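Long-range contact in TRAP solute Binding Protein (Uncultured marine bacterium, PDB 5I7I), which binds aromatic acids such as 3-hydroxybenzoate as a TRAP solute-binding protein, probably handing them to a membrane transporter for uptake: residues P96-P108 with A120-L133. Residues are numbered along the deposited sequence; the frame is centred on the assembly and turned at random.
Sequences PGRFPHLEAFELP and ALQEYVDTVAASDL
His101 O is gripped by two donors that arrive from opposite faces of its carbonyl plane: Tyr124 OH, 2.7 Å from His101 O, and Ala104 N, the latter within residues 100-105, whose backbone angles are helical. The tyrosine gets there because its CG stands anti to the backbone N (chi1 -176°), sending the ring from helix 114-126 across to that run. Its face then receives the edge of Phe105 in a T-shaped pair, CE1 of Phe105 lying over the ring centre and the planes 72° apart. Leu121 CD2 in turn covers a face of the Phe105 ring, 3.7 Å from its centroid, while Ala120 CB sits at that ring's edge. A phenylalanine in place of Tyr124 lacks the hydroxyl and would probably leave one face of the His101 carbonyl without its donor, with Ala104 N still on the other. Past the helix end, Asp132 meets the start of the same run. His101 ND1 donates to Asp132 OD1 at 2.8 Å in a nearly straight bond, in the imidazole plane but well above that of the carboxylate. Asp132 OD2 takes weak bonds from His101 N and Leu102 N, and Ala129 CA covers one imidazole face. Leu102 CD2 packs on Val125 CG2 (3.6 Å), and a water links Arg98 O to Asp132 O. Leu239 of strand 237-243 touches Phe99 and Leu102. The Leu121 side chain is about 12 Å from the bound 3-hydroxybenzoate, so this is structural packing: the buried carboxylate, probably stabilised as an anion by imidazole and amide N-H groups, joins the loop after strand 87-91 to the chain just beyond helix 114-126, and Tyr124 joins that loop to the helix itself.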
ATOM      1  N   PRO A  96      13.235  -2.089   0.339  1.00  9.60           N
ATOM      2  CA  PRO A  96      13.673  -1.035  -0.590  1.00  8.98           C
ATOM      3  C   PRO A  96      14.443  -1.589  -1.776  1.00 12.20           C
ATOM      4  O   PRO A  96      15.220  -2.535  -1.643  1.00 14.53           O
ATOM      5  CB  PRO A  96      14.575  -0.148   0.271  1.00  9.47           C
ATOM      6  CG  PRO A  96      14.937  -0.961   1.435  1.00 16.23           C
ATOM      7  CD  PRO A  96      13.767  -1.859   1.692  1.00 10.92           C
ATOM      8  N   GLY A  97      14.184  -0.997  -2.945  1.00 14.27           N
ATOM      9  CA  GLY A  97      14.915  -1.289  -4.158  1.00 18.07           C
ATOM     10  C   GLY A  97      14.515  -2.562  -4.875  1.00 14.38           C
ATOM     11  O   GLY A  97      14.925  -2.758  -6.024  1.00 13.20           O
ATOM     12  N   ARG A  98      13.708  -3.413  -4.250  0.53 10.65           N
ATOM     13  CA  ARG A  98      13.419  -4.720  -4.816  0.53  9.03           C
ATOM     14  C   ARG A  98      12.429  -4.650  -5.974  0.53 10.82           C
ATOM     15  O   ARG A  98      12.481  -5.496  -6.870  0.53  8.66           O
ATOM     16  CB  ARG A  98      12.857  -5.610  -3.711  0.53  9.56           C
ATOM     17  CG  ARG A  98      12.627  -7.044  -4.104  0.53  8.92           C
ATOM     18  CD  ARG A  98      13.736  -7.963  -3.633  0.53 26.44           C
ATOM     19  NE  ARG A  98      13.261  -9.348  -3.568  0.53 29.86           N
ATOM     20  CZ  ARG A  98      13.195 -10.098  -2.469  0.53 23.72           C
ATOM     21  NH1 ARG A  98      13.600  -9.634  -1.290  0.53 17.25           N
ATOM     22  NH2 ARG A  98      12.731 -11.343  -2.554  0.53 21.56           N
ATOM     23  N   PHE A  99      11.533  -3.665  -5.975  1.00  8.90           N
ATOM     24  CA  PHE A  99      10.482  -3.538  -6.986  1.00  7.19           C
ATOM     25  C   PHE A  99      10.532  -2.113  -7.519  1.00  7.24           C
ATOM     26  O   PHE A  99       9.656  -1.285  -7.237  1.00  8.64           O
ATOM     27  CB  PHE A  99       9.114  -3.900  -6.404  1.00  8.96           C
ATOM     28  CG  PHE A  99       9.108  -5.230  -5.698  1.00  7.68           C
ATOM     29  CD1 PHE A  99       9.106  -6.422  -6.414  1.00 10.42           C
ATOM     30  CD2 PHE A  99       9.126  -5.283  -4.320  1.00  7.66           C
ATOM     31  CE1 PHE A  99       9.117  -7.641  -5.763  1.00 13.46           C
ATOM     32  CE2 PHE A  99       9.140  -6.491  -3.664  1.00  8.33           C
ATOM     33  CZ  PHE A  99       9.122  -7.679  -4.381  1.00  9.06           C
ATOM     34  N   PRO A 100      11.563  -1.795  -8.301  1.00  7.27           N
ATOM     35  CA  PRO A 100      11.831  -0.383  -8.603  1.00  7.27           C
ATOM     36  C   PRO A 100      10.773   0.262  -9.469  1.00  7.03           C
ATOM     37  O   PRO A 100      10.488   1.459  -9.314  1.00  7.31           O
ATOM     38  CB  PRO A 100      13.184  -0.423  -9.315  1.00  7.75           C
ATOM     39  CG  PRO A 100      13.296  -1.832  -9.843  1.00  7.90           C
ATOM     40  CD  PRO A 100      12.622  -2.682  -8.787  1.00  9.03           C
ATOM     41  N   HIS A 101      10.160  -0.487 -10.392  1.00  8.00           N
ATOM     42  CA  HIS A 101       9.122   0.120 -11.217  1.00  6.84           C
ATOM     43  C   HIS A 101       7.977   0.636 -10.365  1.00  8.07           C
ATOM     44  O   HIS A 101       7.373   1.671 -10.683  1.00  7.08           O
ATOM     45  CB  HIS A 101       8.566  -0.881 -12.225  1.00  7.39           C
ATOM     46  CG  HIS A 101       9.507  -1.234 -13.334  1.00  9.03           C
ATOM     47  ND1 HIS A 101      10.501  -2.175 -13.194  1.00  9.07           N
ATOM     48  CD2 HIS A 101       9.548  -0.836 -14.624  1.00  7.53           C
ATOM     49  CE1 HIS A 101      11.160  -2.290 -14.336  1.00 10.07           C
ATOM     50  NE2 HIS A 101      10.586  -1.503 -15.228  1.00 11.40           N
ATOM     51  N   LEU A 102       7.648  -0.084  -9.297  1.00  7.18           N
ATOM     52  CA  LEU A 102       6.473   0.255  -8.516  1.00  7.21           C
ATOM     53  C   LEU A 102       6.642   1.566  -7.759  1.00  8.40           C
ATOM     54  O   LEU A 102       5.641   2.170  -7.357  1.00  7.01           O
ATOM     55  CB  LEU A 102       6.118  -0.893  -7.569  1.00  6.72           C
ATOM     56  CG  LEU A 102       5.849  -2.234  -8.266  1.00  8.72           C
ATOM     57  CD1 LEU A 102       5.405  -3.278  -7.238  1.00  9.55           C
ATOM     58  CD2 LEU A 102       4.857  -2.122  -9.383  1.00 11.51           C
ATOM     59  N   GLU A 103       7.880   1.995  -7.533  1.00  7.68           N
ATOM     60  CA  GLU A 103       8.144   3.266  -6.868  1.00  6.42           C
ATOM     61  C   GLU A 103       7.469   4.431  -7.580  1.00  7.68           C
ATOM     62  O   GLU A 103       7.166   5.453  -6.952  1.00  7.66           O
ATOM     63  CB  GLU A 103       9.660   3.522  -6.835  1.00  7.35           C
ATOM     64  CG  GLU A 103      10.444   2.511  -6.013  1.00  7.56           C
ATOM     65  CD  GLU A 103      11.936   2.735  -6.075  1.00 10.44           C
ATOM     66  OE1 GLU A 103      12.344   3.825  -6.527  1.00  8.56           O
ATOM     67  OE2 GLU A 103      12.698   1.809  -5.688  1.00 11.92           O
ATOM     68  N   ALA A 104       7.260   4.330  -8.893  1.00  6.99           N
ATOM     69  CA  ALA A 104       6.666   5.458  -9.606  1.00  7.29           C
ATOM     70  C   ALA A 104       5.289   5.777  -9.060  1.00  7.73           C
ATOM     71  O   ALA A 104       4.880   6.943  -9.042  1.00  7.61           O
ATOM     72  CB  ALA A 104       6.582   5.179 -11.104  1.00  8.71           C
ATOM     73  N   PHE A 105       4.572   4.763  -8.609  1.00  7.13           N
ATOM     74  CA  PHE A 105       3.233   4.970  -8.088  1.00  6.95           C
ATOM     75  C   PHE A 105       3.232   5.560  -6.695  1.00  6.75           C
ATOM     76  O   PHE A 105       2.169   5.991  -6.226  1.00  8.00           O
ATOM     77  CB  PHE A 105       2.448   3.661  -8.126  1.00  5.59           C
ATOM     78  CG  PHE A 105       1.823   3.385  -9.453  1.00  6.51           C
ATOM     79  CD1 PHE A 105       2.550   2.808 -10.487  1.00  6.84           C
ATOM     80  CD2 PHE A 105       0.506   3.748  -9.693  1.00  6.89           C
ATOM     81  CE1 PHE A 105       1.958   2.570 -11.724  1.00  7.99           C
ATOM     82  CE2 PHE A 105      -0.078   3.516 -10.932  1.00  8.73           C
ATOM     83  CZ  PHE A 105       0.639   2.924 -11.934  1.00  8.21           C
ATOM     84  N   GLU A 106       4.387   5.635  -6.053  1.00  6.79           N
ATOM     85  CA  GLU A 106       4.529   6.218  -4.731  1.00  6.42           C
ATOM     86  C   GLU A 106       4.860   7.701  -4.761  1.00  7.47           C
ATOM     87  O   GLU A 106       4.987   8.309  -3.700  1.00  8.79           O
ATOM     88  CB  GLU A 106       5.637   5.502  -3.968  1.00  5.92           C
ATOM     89  CG  GLU A 106       5.369   4.062  -3.680  1.00  7.73           C
ATOM     90  CD  GLU A 106       6.406   3.490  -2.777  1.00  7.74           C
ATOM     91  OE1 GLU A 106       7.459   3.035  -3.277  1.00  8.32           O
ATOM     92  OE2 GLU A 106       6.184   3.551  -1.546  1.00  8.32           O
ATOM     93  N   LEU A 107       5.038   8.295  -5.936  1.00  7.23           N
ATOM     94  CA  LEU A 107       5.505   9.662  -6.018  1.00  6.17           C
ATOM     95  C   LEU A 107       4.419  10.643  -5.586  1.00  7.17           C
ATOM     96  O   LEU A 107       3.229  10.311  -5.569  1.00  6.68           O
ATOM     97  CB  LEU A 107       6.012   9.959  -7.426  1.00  6.61           C
ATOM     98  CG  LEU A 107       7.252   9.155  -7.820  1.00  7.92           C
ATOM     99  CD1 LEU A 107       7.611   9.402  -9.274  1.00  8.40           C
ATOM    100  CD2 LEU A 107       8.439   9.525  -6.928  1.00  7.27           C
ATOM    101  N   PRO A 108       4.819  11.850  -5.188  1.00  6.92           N
ATOM    102  CA  PRO A 108       3.864  12.777  -4.576  1.00  6.95           C
ATOM    103  C   PRO A 108       2.703  13.071  -5.513  1.00  7.26           C
ATOM    104  O   PRO A 108       2.877  13.332  -6.704  1.00  7.83           O
ATOM    105  CB  PRO A 108       4.718  14.021  -4.311  1.00  9.30           C
ATOM    106  CG  PRO A 108       6.123  13.453  -4.077  1.00  8.65           C
ATOM    107  CD  PRO A 108       6.205  12.357  -5.093  1.00  9.77           C
ATOM    108  N   ALA A 120      -4.617   0.724 -12.501  1.00  6.32           N
ATOM    109  CA  ALA A 120      -3.426   1.241 -13.157  1.00  6.35           C
ATOM    110  C   ALA A 120      -2.201   0.417 -12.769  1.00  8.48           C
ATOM    111  O   ALA A 120      -1.423   0.012 -13.632  1.00  6.82           O
ATOM    112  CB  ALA A 120      -3.245   2.715 -12.795  1.00  7.38           C
ATOM    113  N   LEU A 121      -2.020   0.155 -11.467  1.00  6.85           N
ATOM    114  CA  LEU A 121      -0.893  -0.653 -11.004  1.00  5.81           C
ATOM    115  C   LEU A 121      -0.899  -2.032 -11.643  1.00  7.77           C
ATOM    116  O   LEU A 121       0.149  -2.543 -12.059  1.00  6.92           O
ATOM    117  CB  LEU A 121      -0.944  -0.817  -9.486  1.00  6.12           C
ATOM    118  CG  LEU A 121      -0.199   0.271  -8.719  1.00  7.99           C
ATOM    119  CD1 LEU A 121      -0.688   0.337  -7.285  1.00 10.18           C
ATOM    120  CD2 LEU A 121       1.306   0.006  -8.772  1.00  7.92           C
ATOM    121  N   GLN A 122      -2.059  -2.692 -11.665  1.00  6.30           N
ATOM    122  CA  GLN A 122      -2.096  -4.041 -12.222  1.00  7.02           C
ATOM    123  C   GLN A 122      -1.741  -4.048 -13.710  1.00  7.55           C
ATOM    124  O   GLN A 122      -0.968  -4.896 -14.170  1.00  7.85           O
ATOM    125  CB  GLN A 122      -3.461  -4.669 -11.971  1.00  7.77           C
ATOM    126  CG  GLN A 122      -3.547  -6.100 -12.493  1.00  8.69           C
ATOM    127  CD  GLN A 122      -2.655  -7.042 -11.728  1.00 10.24           C
ATOM    128  OE1 GLN A 122      -2.614  -6.997 -10.500  1.00  9.98           O
ATOM    129  NE2 GLN A 122      -1.943  -7.917 -12.439  1.00 11.22           N
ATOM    130  N   GLU A 123      -2.306  -3.126 -14.491  1.00  8.33           N
ATOM    131  CA  GLU A 123      -1.964  -3.101 -15.912  1.00  7.78           C
ATOM    132  C   GLU A 123      -0.490  -2.784 -16.107  1.00  8.31           C
ATOM    133  O   GLU A 123       0.171  -3.327 -17.002  1.00  8.89           O
ATOM    134  CB  GLU A 123      -2.842  -2.101 -16.679  1.00  7.81           C
ATOM    135  CG  GLU A 123      -2.436  -2.017 -18.156  1.00  8.93           C
ATOM    136  CD  GLU A 123      -3.364  -1.231 -19.043  1.00 14.06           C
ATOM    137  OE1 GLU A 123      -4.466  -0.870 -18.614  1.00 11.66           O
ATOM    138  OE2 GLU A 123      -2.985  -0.996 -20.213  1.00 17.29           O
ATOM    139  N   TYR A 124       0.040  -1.901 -15.272  1.00  7.34           N
ATOM    140  CA  TYR A 124       1.460  -1.564 -15.304  1.00  8.48           C
ATOM    141  C   TYR A 124       2.322  -2.804 -15.096  1.00  7.85           C
ATOM    142  O   TYR A 124       3.245  -3.071 -15.871  1.00  9.02           O
ATOM    143  CB  TYR A 124       1.679  -0.545 -14.197  1.00  7.64           C
ATOM    144  CG  TYR A 124       3.028   0.107 -14.000  1.00  7.65           C
ATOM    145  CD1 TYR A 124       3.474   1.099 -14.850  1.00  8.24           C
ATOM    146  CD2 TYR A 124       3.778  -0.158 -12.860  1.00  8.27           C
ATOM    147  CE1 TYR A 124       4.672   1.771 -14.608  1.00  9.96           C
ATOM    148  CE2 TYR A 124       4.977   0.495 -12.613  1.00  8.67           C
ATOM    149  CZ  TYR A 124       5.408   1.466 -13.487  1.00  7.66           C
ATOM    150  OH  TYR A 124       6.584   2.142 -13.230  1.00  8.91           O
ATOM    151  N   VAL A 125       2.007  -3.579 -14.060  1.00  7.67           N
ATOM    152  CA  VAL A 125       2.704  -4.835 -13.772  1.00  6.50           C
ATOM    153  C   VAL A 125       2.490  -5.871 -14.870  1.00 10.24           C
ATOM    154  O   VAL A 125       3.396  -6.672 -15.160  1.00  9.23           O
ATOM    155  CB  VAL A 125       2.248  -5.353 -12.390  1.00 11.33           C
ATOM    156  CG1 VAL A 125       2.625  -6.833 -12.185  1.00 16.75           C
ATOM    157  CG2 VAL A 125       2.818  -4.465 -11.286  1.00 10.97           C
ATOM    158  N   ASP A 126       1.308  -5.894 -15.496  1.00  8.33           N
ATOM    159  CA  ASP A 126       1.050  -6.850 -16.563  1.00 10.04           C
ATOM    160  C   ASP A 126       1.889  -6.547 -17.797  1.00 12.12           C
ATOM    161  O   ASP A 126       2.081  -7.434 -18.644  1.00 13.24           O
ATOM    162  CB  ASP A 126      -0.420  -6.791 -16.981  1.00  8.78           C
ATOM    163  CG  ASP A 126      -1.371  -7.441 -15.986  1.00 10.29           C
ATOM    164  OD1 ASP A 126      -0.977  -8.247 -15.122  1.00 13.90           O
ATOM    165  OD2 ASP A 126      -2.575  -7.149 -16.101  1.00 13.22           O
ATOM    166  N   THR A 127       2.368  -5.307 -17.919  1.00  9.26           N
ATOM    167  CA  THR A 127       3.003  -4.816 -19.129  1.00  9.44           C
ATOM    168  C   THR A 127       4.402  -4.311 -18.784  1.00 10.74           C
ATOM    169  O   THR A 127       5.313  -5.123 -18.588  1.00 13.11           O
ATOM    170  CB  THR A 127       2.152  -3.742 -19.824  1.00 11.86           C
ATOM    171  OG1 THR A 127       1.929  -2.588 -18.975  1.00 10.51           O
ATOM    172  CG2 THR A 127       0.835  -4.335 -20.273  1.00 12.89           C
ATOM    173  N   VAL A 128       4.610  -3.003 -18.689  1.00 12.24           N
ATOM    174  CA  VAL A 128       5.953  -2.470 -18.737  1.00 12.61           C
ATOM    175  C   VAL A 128       6.768  -2.844 -17.507  1.00  9.10           C
ATOM    176  O   VAL A 128       8.005  -2.879 -17.599  1.00 13.43           O
ATOM    177  CB  VAL A 128       5.867  -0.949 -18.976  1.00 12.18           C
ATOM    178  CG1 VAL A 128       5.341  -0.239 -17.743  1.00 10.98           C
ATOM    179  CG2 VAL A 128       7.224  -0.380 -19.447  1.00 19.57           C
ATOM    180  N   ALA A 129       6.128  -3.120 -16.371  1.00 10.71           N
ATOM    181  CA  ALA A 129       6.798  -3.365 -15.104  1.00 10.12           C
ATOM    182  C   ALA A 129       6.848  -4.840 -14.741  1.00 10.65           C
ATOM    183  O   ALA A 129       7.168  -5.172 -13.592  1.00  9.43           O
ATOM    184  CB  ALA A 129       6.111  -2.593 -13.977  1.00 12.50           C
ATOM    185  N   ALA A 130       6.549  -5.730 -15.688  1.00  9.91           N
ATOM    186  CA  ALA A 130       6.480  -7.153 -15.381  1.00  9.33           C
ATOM    187  C   ALA A 130       7.759  -7.693 -14.751  1.00 10.16           C
ATOM    188  O   ALA A 130       7.697  -8.626 -13.954  1.00  9.42           O
ATOM    189  CB  ALA A 130       6.141  -7.946 -16.640  1.00 10.78           C
ATOM    190  N   SER A 131       8.925  -7.147 -15.101  1.00  8.93           N
ATOM    191  CA  SER A 131      10.161  -7.735 -14.606  1.00  8.16           C
ATOM    192  C   SER A 131      10.274  -7.671 -13.087  1.00  8.60           C
ATOM    193  O   SER A 131      10.981  -8.496 -12.501  1.00 10.84           O
ATOM    194  CB  SER A 131      11.363  -7.081 -15.278  1.00  9.29           C
ATOM    195  OG  SER A 131      11.481  -5.708 -14.934  1.00 14.11           O
ATOM    196  N   ASP A 132       9.624  -6.700 -12.442  1.00  8.56           N
ATOM    197  CA  ASP A 132       9.681  -6.608 -10.989  1.00  9.18           C
ATOM    198  C   ASP A 132       9.136  -7.867 -10.318  1.00  7.95           C
ATOM    199  O   ASP A 132       9.586  -8.221  -9.229  1.00  9.40           O
ATOM    200  CB  ASP A 132       8.872  -5.411 -10.503  1.00  8.93           C
ATOM    201  CG  ASP A 132       9.642  -4.096 -10.535  1.00  8.87           C
ATOM    202  OD1 ASP A 132      10.750  -4.047 -11.106  1.00 10.83           O
ATOM    203  OD2 ASP A 132       9.075  -3.130  -9.986  1.00 10.02           O
ATOM    204  N   LEU A 133       8.172  -8.543 -10.937  1.00  7.36           N
ATOM    205  CA  LEU A 133       7.450  -9.632 -10.292  1.00  7.39           C
ATOM    206  C   LEU A 133       7.606 -10.953 -11.035  1.00  9.04           C
ATOM    207  O   LEU A 133       6.874 -11.910 -10.748  1.00  9.25           O
ATOM    208  CB  LEU A 133       5.986  -9.236 -10.099  1.00 10.37           C
ATOM    209  CG  LEU A 133       5.840  -8.065  -9.117  1.00 11.49           C
ATOM    210  CD1 LEU A 133       4.442  -7.471  -9.152  1.00 14.25           C
ATOM    211  CD2 LEU A 133       6.167  -8.516  -7.701  1.00 14.45           C
TER
HETATM  212  O   HOH W   1      11.936  -7.954  -7.825  1.00 15.72           O